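Local coordinates for protein 3-Hydroxyacyl-CoA dehydrogenase (Ralstonia eutropha H16, PDB 4PZC) that catalyses the NAD-dependent interconversion of (S)-3-hydroxyacyl-CoA and 3-oxoacyl-CoA, with (S)-3-hydroxybutyryl-CoA among its substrates, at residues V246-T249 with D253-Y256; I121-L126 with V181-G186. All coordinates share one frame; numbering follows the deposited sequence.

Contact 1: residues V246-T249 with D253-Y256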
ATOM      1  N   VAL A 246      -7.028   0.266  18.836  1.00 40.42           N
ATOM      2  CA  VAL A 246      -8.033   1.314  18.715  1.00 40.56           C
ATOM      3  C   VAL A 246      -9.136   0.963  17.717  1.00 37.69           C
ATOM      4  O   VAL A 246     -10.333   1.153  17.973  1.00 34.77           O
ATOM      5  CB  VAL A 246      -7.327   2.638  18.362  1.00 43.31           C
ATOM      6  CG1 VAL A 246      -8.244   3.601  17.625  1.00 46.60           C
ATOM      7  CG2 VAL A 246      -6.794   3.256  19.644  1.00 43.16           C
ATOM      8  N   LEU A 247      -8.734   0.447  16.571  1.00 37.46           N
ATOM      9  CA  LEU A 247      -9.713   0.068  15.586  1.00 38.22           C
ATOM     10  C   LEU A 247     -10.667  -1.012  16.132  1.00 41.30           C
ATOM     11  O   LEU A 247     -11.885  -0.832  16.058  1.00 38.93           O
ATOM     12  CB  LEU A 247      -9.029  -0.380  14.318  1.00 37.02           C
ATOM     13  CG  LEU A 247      -8.277   0.714  13.546  1.00 38.61           C
ATOM     14  CD1 LEU A 247      -7.682   0.111  12.281  1.00 41.53           C
ATOM     15  CD2 LEU A 247      -9.131   1.899  13.150  1.00 39.06           C
ATOM     16  N   TYR A 248     -10.124  -2.103  16.687  1.00 41.60           N
ATOM     17  CA  TYR A 248     -10.945  -3.180  17.306  1.00 43.12           C
ATOM     18  C   TYR A 248     -11.834  -2.638  18.429  1.00 38.43           C
ATOM     19  O   TYR A 248     -13.005  -2.985  18.558  1.00 41.15           O
ATOM     20  CB  TYR A 248     -10.049  -4.357  17.823  1.00 45.59           C
ATOM     21  CG  TYR A 248     -10.786  -5.445  18.616  1.00 44.32           C
ATOM     22  CD1 TYR A 248     -11.832  -6.157  18.048  1.00 43.16           C
ATOM     23  CD2 TYR A 248     -10.432  -5.753  19.935  1.00 43.33           C
ATOM     24  CE1 TYR A 248     -12.526  -7.133  18.767  1.00 45.50           C
ATOM     25  CE2 TYR A 248     -11.119  -6.733  20.658  1.00 44.96           C
ATOM     26  CZ  TYR A 248     -12.172  -7.423  20.078  1.00 42.99           C
ATOM     27  OH  TYR A 248     -12.857  -8.399  20.787  1.00 37.28           O
ATOM     28  N   THR A 249     -11.283  -1.761  19.231  1.00 37.31           N
ATOM     29  CA  THR A 249     -11.997  -1.303  20.393  1.00 39.69           C
ATOM     30  C   THR A 249     -13.053  -0.284  20.018  1.00 39.82           C
ATOM     31  O   THR A 249     -14.144  -0.360  20.530  1.00 37.40           O
ATOM     32  CB  THR A 249     -11.028  -0.760  21.461  1.00 40.37           C
ATOM     33  OG1 THR A 249     -10.061  -1.767  21.734  1.00 36.67           O
ATOM     34  CG2 THR A 249     -11.760  -0.460  22.762  1.00 44.16           C
ATOM     35  N   ASP A 253     -15.167  -4.590  16.547  1.00 42.65           N
ATOM     36  CA  ASP A 253     -15.259  -5.537  15.420  1.00 42.71           C
ATOM     37  C   ASP A 253     -13.931  -6.316  15.218  1.00 38.97           C
ATOM     38  O   ASP A 253     -12.912  -5.717  14.878  1.00 34.97           O
ATOM     39  CB  ASP A 253     -15.655  -4.739  14.174  1.00 44.07           C
ATOM     40  CG  ASP A 253     -15.938  -5.588  12.946  1.00 46.81           C
ATOM     41  OD1 ASP A 253     -15.858  -6.848  12.912  1.00 47.75           O
ATOM     42  OD2 ASP A 253     -16.264  -4.911  11.959  1.00 53.05           O
ATOM     43  N   PRO A 254     -13.946  -7.653  15.457  1.00 36.23           N
ATOM     44  CA  PRO A 254     -12.767  -8.513  15.296  1.00 36.28           C
ATOM     45  C   PRO A 254     -12.167  -8.487  13.920  1.00 36.52           C
ATOM     46  O   PRO A 254     -11.050  -8.987  13.742  1.00 36.59           O
ATOM     47  CB  PRO A 254     -13.292  -9.931  15.589  1.00 35.85           C
ATOM     48  CG  PRO A 254     -14.782  -9.816  15.529  1.00 36.55           C
ATOM     49  CD  PRO A 254     -15.069  -8.417  16.019  1.00 36.09           C
ATOM     50  N   LYS A 255     -12.876  -7.936  12.947  1.00 35.65           N
ATOM     51  CA  LYS A 255     -12.272  -7.729  11.638  1.00 37.61           C
ATOM     52  C   LYS A 255     -10.896  -7.114  11.809  1.00 36.17           C
ATOM     53  O   LYS A 255      -9.982  -7.399  11.057  1.00 33.27           O
ATOM     54  CB  LYS A 255     -13.151  -6.815  10.763  1.00 40.93           C
ATOM     55  CG  LYS A 255     -12.431  -6.238   9.550  1.00 40.25           C
ATOM     56  CD  LYS A 255     -13.392  -5.700   8.496  1.00 42.40           C
ATOM     57  CE  LYS A 255     -12.581  -4.995   7.421  1.00 44.03           C
ATOM     58  NZ  LYS A 255     -13.341  -4.205   6.428  1.00 44.90           N
ATOM     59  N   TYR A 256     -10.773  -6.257  12.812  1.00 37.60           N
ATOM     60  CA  TYR A 256      -9.533  -5.528  13.084  1.00 39.85           C
ATOM     61  C   TYR A 256      -8.670  -6.105  14.216  1.00 41.00           C
ATOM     62  O   TYR A 256      -7.782  -5.415  14.675  1.00 43.48           O
ATOM     63  CB  TYR A 256      -9.889  -4.058  13.396  1.00 39.82           C
ATOM     64  CG  TYR A 256     -10.767  -3.444  12.326  1.00 37.35           C
ATOM     65  CD1 TYR A 256     -12.155  -3.520  12.394  1.00 37.67           C
ATOM     66  CD2 TYR A 256     -10.190  -2.815  11.222  1.00 37.77           C
ATOM     67  CE1 TYR A 256     -12.952  -2.970  11.390  1.00 38.75           C
ATOM     68  CE2 TYR A 256     -10.958  -2.273  10.209  1.00 38.11           C
ATOM     69  CZ  TYR A 256     -12.329  -2.345  10.294  1.00 38.93           C
ATOM     70  OH  TYR A 256     -13.040  -1.794   9.271  1.00 38.97           O
TER
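Leu-247, near the end of helix 237-251, meets Tyr-256 of the returning loop root to root: CB of Leu-247 lies 3.9 Å from CB of Tyr-256. Further out, CD1 of Leu-247 comes to 4.0 Å from CD2 of Tyr-256, approaching the ring at a slant. With CG of Tyr-256 anti to its carbonyl carbon (chi1 -52°), the ring lies alongside CB and CD1 of Leu-247. One face of that ring carries CG of Lys-255, and its hydroxyl bonds to Glu-199 of the second subunit. Tyr-248 follows, its backbone N 3.8 Å from CB of Tyr-256. Its CG is anti to the backbone N (chi1 174°), which sends the ring to the start of the loop. There the ring edge does the touching: CD1 of Tyr-248 is 3.4 Å from O of Asp-253, and CE1 of Tyr-248 is 3.6 Å from N of Pro-254, with both partners near the ring plane. The carbonyl O of Tyr-248 accepts a weak bond from N of Asp-253 at 3.4 Å. Within the bend, OD1 of Asp-253 accepts a bond from N of Lys-255 at 3.2 Å, from above the carboxylate plane, while its OD2 forms a salt bridge with Arg-257 of the second subunit. The loop after helix 237-251 thus turns back along the helix's last turns, its bend an Asx turn, in the all-helical C-terminal domain at the dimer interface.

Contact 2: residues I121-L126 with V181-G186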
ATOM      1  N   ILE A 121      -7.134  10.079  18.525  1.00 52.99           N
ATOM      2  CA  ILE A 121      -8.115  10.556  19.503  1.00 56.05           C
ATOM      3  C   ILE A 121      -9.391  11.153  18.860  1.00 55.57           C
ATOM      4  O   ILE A 121      -9.328  11.927  17.884  1.00 50.98           O
ATOM      5  CB  ILE A 121      -7.490  11.583  20.470  1.00 64.38           C
ATOM      6  CG1 ILE A 121      -6.176  11.057  21.114  1.00 69.95           C
ATOM      7  CG2 ILE A 121      -8.494  11.966  21.553  1.00 67.13           C
ATOM      8  CD1 ILE A 121      -6.342  10.082  22.272  1.00 67.10           C
ATOM      9  N   SER A 122     -10.552  10.800  19.420  1.00 54.24           N
ATOM     10  CA  SER A 122     -11.829  11.262  18.874  1.00 52.26           C
ATOM     11  C   SER A 122     -11.977  12.784  18.927  1.00 52.75           C
ATOM     12  O   SER A 122     -12.193  13.387  19.998  1.00 51.09           O
ATOM     13  CB  SER A 122     -13.023  10.624  19.581  1.00 51.45           C
ATOM     14  OG  SER A 122     -14.230  11.098  18.995  1.00 49.46           O
ATOM     15  N   ILE A 123     -11.870  13.386  17.747  1.00 47.21           N
ATOM     16  CA  ILE A 123     -12.078  14.815  17.573  1.00 45.25           C
ATOM     17  C   ILE A 123     -13.381  15.243  18.206  1.00 41.58           C
ATOM     18  O   ILE A 123     -13.422  16.262  18.885  1.00 41.17           O
ATOM     19  CB  ILE A 123     -12.078  15.196  16.058  1.00 48.06           C
ATOM     20  CG1 ILE A 123     -10.698  14.853  15.409  1.00 48.50           C
ATOM     21  CG2 ILE A 123     -12.487  16.658  15.830  1.00 42.09           C
ATOM     22  CD1 ILE A 123      -9.460  15.263  16.203  1.00 45.83           C
ATOM     23  N   THR A 124     -14.438  14.471  17.988  1.00 38.91           N
ATOM     24  CA  THR A 124     -15.737  14.782  18.565  1.00 38.69           C
ATOM     25  C   THR A 124     -15.754  14.728  20.062  1.00 40.67           C
ATOM     26  O   THR A 124     -16.385  15.556  20.704  1.00 42.26           O
ATOM     27  CB  THR A 124     -16.801  13.840  18.024  1.00 39.84           C
ATOM     28  OG1 THR A 124     -17.016  14.185  16.661  1.00 42.85           O
ATOM     29  CG2 THR A 124     -18.127  13.954  18.781  1.00 40.00           C
ATOM     30  N   LYS A 125     -15.052  13.770  20.642  1.00 50.31           N
ATOM     31  CA  LYS A 125     -14.925  13.726  22.105  1.00 53.46           C
ATOM     32  C   LYS A 125     -14.134  14.939  22.616  1.00 50.47           C
ATOM     33  O   LYS A 125     -14.499  15.526  23.648  1.00 50.39           O
ATOM     34  CB  LYS A 125     -14.292  12.415  22.571  1.00 56.51           C
ATOM     35  CG  LYS A 125     -14.715  12.010  23.968  1.00 60.62           C
ATOM     36  CD  LYS A 125     -14.422  10.532  24.211  1.00 67.29           C
ATOM     37  CE  LYS A 125     -15.681   9.760  24.612  1.00 69.81           C
ATOM     38  NZ  LYS A 125     -15.472   8.291  24.493  1.00 72.88           N
ATOM     39  N   LEU A 126     -13.088  15.335  21.886  1.00 43.47           N
ATOM     40  CA  LEU A 126     -12.321  16.515  22.277  1.00 44.88           C
ATOM     41  C   LEU A 126     -13.099  17.807  22.118  1.00 50.33           C
ATOM     42  O   LEU A 126     -13.381  18.478  23.107  1.00 57.21           O
ATOM     43  CB  LEU A 126     -11.017  16.599  21.512  1.00 44.10           C
ATOM     44  CG  LEU A 126     -10.049  15.508  21.938  1.00 43.67           C
ATOM     45  CD1 LEU A 126      -8.823  15.483  21.036  1.00 41.88           C
ATOM     46  CD2 LEU A 126      -9.684  15.699  23.408  1.00 44.06           C
ATOM     47  N   VAL A 181     -12.328  14.611   6.447  1.00 48.35           N
ATOM     48  CA  VAL A 181     -12.611  13.296   6.978  1.00 44.76           C
ATOM     49  C   VAL A 181     -13.586  13.480   8.105  1.00 44.14           C
ATOM     50  O   VAL A 181     -13.322  14.263   9.003  1.00 42.98           O
ATOM     51  CB  VAL A 181     -11.340  12.678   7.580  1.00 44.31           C
ATOM     52  CG1 VAL A 181     -11.628  11.354   8.270  1.00 44.99           C
ATOM     53  CG2 VAL A 181     -10.285  12.493   6.509  1.00 46.93           C
ATOM     54  N   LYS A 182     -14.715  12.779   8.061  1.00 42.03           N
ATOM     55  CA  LYS A 182     -15.565  12.743   9.223  1.00 42.60           C
ATOM     56  C   LYS A 182     -14.807  11.959  10.282  1.00 40.07           C
ATOM     57  O   LYS A 182     -14.346  10.881  10.023  1.00 37.66           O
ATOM     58  CB  LYS A 182     -16.891  12.050   8.942  1.00 44.58           C
ATOM     59  CG  LYS A 182     -17.757  12.723   7.905  1.00 48.84           C
ATOM     60  CD  LYS A 182     -19.170  12.159   8.017  1.00 55.30           C
ATOM     61  CE  LYS A 182     -20.137  12.790   7.014  1.00 63.59           C
ATOM     62  NZ  LYS A 182     -20.087  12.199   5.637  1.00 67.37           N
ATOM     63  N   ASN A 183     -14.691  12.510  11.474  1.00 40.80           N
ATOM     64  CA  ASN A 183     -14.149  11.792  12.602  1.00 43.57           C
ATOM     65  C   ASN A 183     -14.604  10.328  12.679  1.00 49.11           C
ATOM     66  O   ASN A 183     -15.822  10.037  12.720  1.00 48.83           O
ATOM     67  CB  ASN A 183     -14.530  12.494  13.899  1.00 41.96           C
ATOM     68  CG  ASN A 183     -13.779  11.945  15.077  1.00 43.10           C
ATOM     69  OD1 ASN A 183     -12.541  11.918  15.076  1.00 39.74           O
ATOM     70  ND2 ASN A 183     -14.518  11.468  16.090  1.00 46.11           N
ATOM     71  N   SER A 184     -13.601   9.436  12.719  1.00 48.15           N
ATOM     72  CA  SER A 184     -13.782   7.983  12.743  1.00 44.40           C
ATOM     73  C   SER A 184     -12.432   7.329  13.068  1.00 46.36           C
ATOM     74  O   SER A 184     -11.361   7.843  12.697  1.00 43.69           O
ATOM     75  CB  SER A 184     -14.286   7.471  11.385  1.00 44.60           C
ATOM     76  OG  SER A 184     -14.265   6.048  11.251  1.00 43.46           O
ATOM     77  N   PRO A 185     -12.469   6.174  13.743  1.00 41.64           N
ATOM     78  CA  PRO A 185     -11.223   5.581  14.117  1.00 41.51           C
ATOM     79  C   PRO A 185     -10.227   5.488  12.928  1.00 44.61           C
ATOM     80  O   PRO A 185     -10.615   5.065  11.836  1.00 39.34           O
ATOM     81  CB  PRO A 185     -11.672   4.218  14.611  1.00 40.74           C
ATOM     82  CG  PRO A 185     -13.013   4.487  15.195  1.00 38.28           C
ATOM     83  CD  PRO A 185     -13.605   5.331  14.146  1.00 38.32           C
ATOM     84  N   GLY A 186      -8.974   5.930  13.142  1.00 43.74           N
ATOM     85  CA  GLY A 186      -7.960   5.961  12.092  1.00 41.54           C
ATOM     86  C   GLY A 186      -8.237   6.884  10.902  1.00 40.62           C
ATOM     87  O   GLY A 186      -7.482   6.931   9.933  1.00 37.25           O
TER
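Asn-183 reaches from the end of strand 177-182 into the N-terminus of helix 123-127, and its amide bonds at both ends. ND2 of Asn-183 donates to OG of Ser-122 at 2.9 Å, the hydroxyl lying 18° out of the amide plane. At the other end OD1 of Asn-183 accepts from N of Ile-123 at 3.1 Å; this donor stands 52° above the carbonyl plane, not on a lone pair, and the N-H...O angle is 142°. Two bonds to successive residues fix the rotation of the amide. OG of Ser-122 also accepts from N of Lys-125 at 3.2 Å, and so takes two donors. The tight part lies here: CB of Ile-123 packs 3.5 Å from OD1 of Asn-183, while the far end of its side chain turns inward to Ile-154. Thr-124 makes a looser boundary, with OG1 3.7 Å from ND2 of Asn-183 and its polar bond going to N of Leu-157. On the more exposed flank, Lys-125 directs its side chain away from the loop. Ser-122 is a classic N-cap, tied by Asn-183 to the end of strand 177-182, an outermost strand of this chain's sheet, within the Rossmann-type NAD-binding domain.

Overall arrangement
From the N terminus, the chain lays down the parallel strands up to 113-117 before contact 2 opens at residues 121-126. That contact closes a long loop, 54 residues carrying strands 136-141 and 150-155, helix 161-173 and most of strand 177-182, when the chain returns at 181-186. The chain then passes into the helical C-terminal domain, where contact 1 closes over three residues, two of them the end of helix 237-251. The two follow in series, neither nested nor crossed. Their centres are about 15 Å apart, yet they touch: CD2 of Leu-247 packs 3.7 Å from O of Pro-185, setting segment 181-186, which leads toward helix 189-205, against helix 237-251. Both also border the second subunit.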